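Local coordinates for protein metal transporter CNNM3 (PDB 6DFD) that probably takes part in magnesium efflux across the membrane, its cyclic nucleotide-binding homology domain mediating dimerization, at residues 100-105 with 136-141. The protein carries 6 engineered substitutions. Residues are numbered along the deposited sequence; the frame is centred on the assembly and turned at random.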
loop_
_atom_site.group_PDB
_atom_site.type_symbol
_atom_site.label_atom_id
_atom_site.label_comp_id
_atom_site.label_asym_id
_atom_site.label_seq_id
_atom_site.Cartn_x
_atom_site.Cartn_y
_atom_site.Cartn_z
ATOM N N TYR A 100 -7.196 -0.486 -13.970
ATOM C CA TYR A 100 -6.644 0.595 -13.162
ATOM C C TYR A 100 -7.762 1.297 -12.405
ATOM O O TYR A 100 -8.711 1.805 -13.012
ATOM C CB TYR A 100 -5.879 1.595 -14.027
ATOM C CG TYR A 100 -4.583 1.018 -14.529
ATOM C CD1 TYR A 100 -4.559 0.234 -15.663
ATOM C CD2 TYR A 100 -3.391 1.228 -13.846
ATOM C CE1 TYR A 100 -3.379 -0.318 -16.127
ATOM C CE2 TYR A 100 -2.204 0.679 -14.303
ATOM C CZ TYR A 100 -2.208 -0.091 -15.442
ATOM O OH TYR A 100 -1.036 -0.641 -15.909
ATOM N N LEU A 101 -7.634 1.332 -11.084
ATOM C CA LEU A 101 -8.550 2.082 -10.233
ATOM C C LEU A 101 -8.089 3.518 -10.029
ATOM O O LEU A 101 -8.919 4.435 -9.939
ATOM C CB LEU A 101 -8.679 1.386 -8.879
ATOM C CG LEU A 101 -9.081 -0.092 -8.887
ATOM C CD1 LEU A 101 -9.234 -0.601 -7.453
ATOM C CD2 LEU A 101 -10.363 -0.304 -9.681
ATOM N N TYR A 102 -6.776 3.724 -9.955
ATOM C CA TYR A 102 -6.186 5.044 -9.819
ATOM C C TYR A 102 -4.920 5.100 -10.655
ATOM O O TYR A 102 -4.228 4.092 -10.823
ATOM C CB TYR A 102 -5.851 5.369 -8.363
ATOM C CG TYR A 102 -7.070 5.406 -7.484
ATOM C CD1 TYR A 102 -7.781 6.583 -7.309
ATOM C CD2 TYR A 102 -7.519 4.261 -6.843
ATOM C CE1 TYR A 102 -8.905 6.624 -6.506
ATOM C CE2 TYR A 102 -8.644 4.290 -6.037
ATOM C CZ TYR A 102 -9.331 5.480 -5.876
ATOM O OH TYR A 102 -10.456 5.531 -5.085
ATOM N N GLN A 103 -4.622 6.286 -11.173
ATOM C CA GLN A 103 -3.406 6.489 -11.944
ATOM C C GLN A 103 -2.758 7.788 -11.502
ATOM O O GLN A 103 -3.429 8.824 -11.435
ATOM C CB GLN A 103 -3.705 6.508 -13.441
ATOM C CG GLN A 103 -4.319 5.208 -13.923
ATOM C CD GLN A 103 -4.804 5.290 -15.345
ATOM O OE1 GLN A 103 -6.008 5.274 -15.605
ATOM N NE2 GLN A 103 -3.868 5.382 -16.278
ATOM N N ARG A 104 -1.466 7.716 -11.175
ATOM C CA ARG A 104 -0.700 8.888 -10.774
ATOM C C ARG A 104 -1.076 10.092 -11.618
ATOM O O ARG A 104 -1.179 10.002 -12.843
ATOM C CB ARG A 104 0.800 8.630 -10.918
ATOM C CG ARG A 104 1.447 7.845 -9.805
ATOM C CD ARG A 104 2.962 7.992 -9.906
ATOM N NE ARG A 104 3.474 8.952 -8.933
ATOM C CZ ARG A 104 3.957 8.632 -7.735
ATOM N NH1 ARG A 104 4.012 7.363 -7.338
ATOM N NH2 ARG A 104 4.388 9.592 -6.928
ATOM N N SER A 105 -1.290 11.218 -10.946
ATOM C CA SER A 105 -1.478 12.527 -11.557
ATOM C C SER A 105 -2.749 12.621 -12.392
ATOM O O SER A 105 -3.012 13.681 -12.972
ATOM C CB SER A 105 -0.284 12.933 -12.435
ATOM O OG SER A 105 0.937 12.870 -11.713
ATOM N N THR A 136 -8.576 -2.992 2.073
ATOM C CA THR A 136 -7.785 -1.797 1.851
ATOM C C THR A 136 -8.633 -0.792 1.079
ATOM O O THR A 136 -9.591 -1.159 0.397
ATOM C CB THR A 136 -6.489 -2.121 1.107
ATOM O OG1 THR A 136 -6.783 -2.707 -0.164
ATOM C CG2 THR A 136 -5.638 -3.083 1.939
ATOM N N TYR A 137 -8.323 0.495 1.241
ATOM C CA TYR A 137 -9.144 1.530 0.627
ATOM C C TYR A 137 -8.278 2.691 0.166
ATOM O O TYR A 137 -7.139 2.859 0.604
ATOM C CB TYR A 137 -10.226 2.023 1.588
ATOM C CG TYR A 137 -9.666 2.541 2.883
ATOM C CD1 TYR A 137 -9.230 3.849 2.997
ATOM C CD2 TYR A 137 -9.562 1.712 3.992
ATOM C CE1 TYR A 137 -8.719 4.330 4.197
ATOM C CE2 TYR A 137 -9.051 2.182 5.189
ATOM C CZ TYR A 137 -8.632 3.489 5.281
ATOM O OH TYR A 137 -8.121 3.961 6.466
ATOM N N TYR A 138 -8.851 3.494 -0.732
ATOM C CA TYR A 138 -8.121 4.477 -1.521
ATOM C C TYR A 138 -9.044 5.644 -1.809
ATOM O O TYR A 138 -10.269 5.509 -1.787
ATOM C CB TYR A 138 -7.620 3.886 -2.855
ATOM C CG TYR A 138 -6.949 2.559 -2.641
ATOM C CD1 TYR A 138 -5.589 2.484 -2.382
ATOM C CD2 TYR A 138 -7.690 1.388 -2.608
ATOM C CE1 TYR A 138 -4.977 1.270 -2.123
ATOM C CE2 TYR A 138 -7.092 0.173 -2.344
ATOM C CZ TYR A 138 -5.731 0.123 -2.102
ATOM O OH TYR A 138 -5.118 -1.085 -1.827
ATOM N N GLY A 139 -8.438 6.790 -2.097
ATOM C CA GLY A 139 -9.175 7.919 -2.628
ATOM C C GLY A 139 -9.963 8.709 -1.611
ATOM O O GLY A 139 -10.906 9.404 -1.991
ATOM N N VAL A 140 -9.610 8.625 -0.325
ATOM C CA VAL A 140 -10.305 9.419 0.691
ATOM C C VAL A 140 -10.236 10.900 0.349
ATOM O O VAL A 140 -11.209 11.642 0.535
ATOM C CB VAL A 140 -9.717 9.133 2.086
ATOM C CG1 VAL A 140 -10.200 10.152 3.113
ATOM C CG2 VAL A 140 -10.089 7.727 2.531
ATOM N N SER A 141 -9.085 11.357 -0.152
ATOM C CA SER A 141 -8.942 12.774 -0.475
ATOM C C SER A 141 -9.883 13.197 -1.595
ATOM O O SER A 141 -10.248 14.375 -1.687
ATOM C CB SER A 141 -7.496 13.082 -0.856
ATOM O OG SER A 141 -6.680 13.162 0.299
#
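Tyr138 OH is gripped by two groups, donating to Thr136 OG1 at 2.9 Å and pairing with the side-chain amide of Asn132, while at the other end of the same side chain Tyr138 CB packs at 3.4 Å on Tyr102 CE2. The two tyrosines thus meet through the ring carbon CE2 of Tyr102 and the CB methylene of Tyr138, with their side chains crossing at a slant. From that methylene, with CG anti to the carbonyl carbon (chi1 -48°), the Tyr138 ring leads away from segment 100-105, back toward Thr136; Leu128 of the second subunit packs on Tyr138. Tyr102 OH is hydrogen-bonded to the backbone oxygen of Tyr110, while the same oxygen also rests against the backbone at Tyr138 and Gly139. Tyr102 OH lies 3.3 Å from Tyr138 O without bonding to it and 3.7 Å from Gly139 CA, where any side chain would collide with the hydroxyl; the positive phi of 79° also favours glycine. Tyr181 meets the Tyr102 ring edge-to-face. With an alanine here instead of Tyr102, Tyr110 O is likely to lose this partner, and a gap to open beside Tyr138 CB and Gly139. The principle illustrated is a buried aromatic bridging two sheets across a barrel interior: from a classic bulge, where Leu101 and Tyr102 both face Val183, Tyr102 reaches from strand 100-102 to the end of strand 137-138, within the cupin-like barrel of a cyclic nucleotide-binding homology domain.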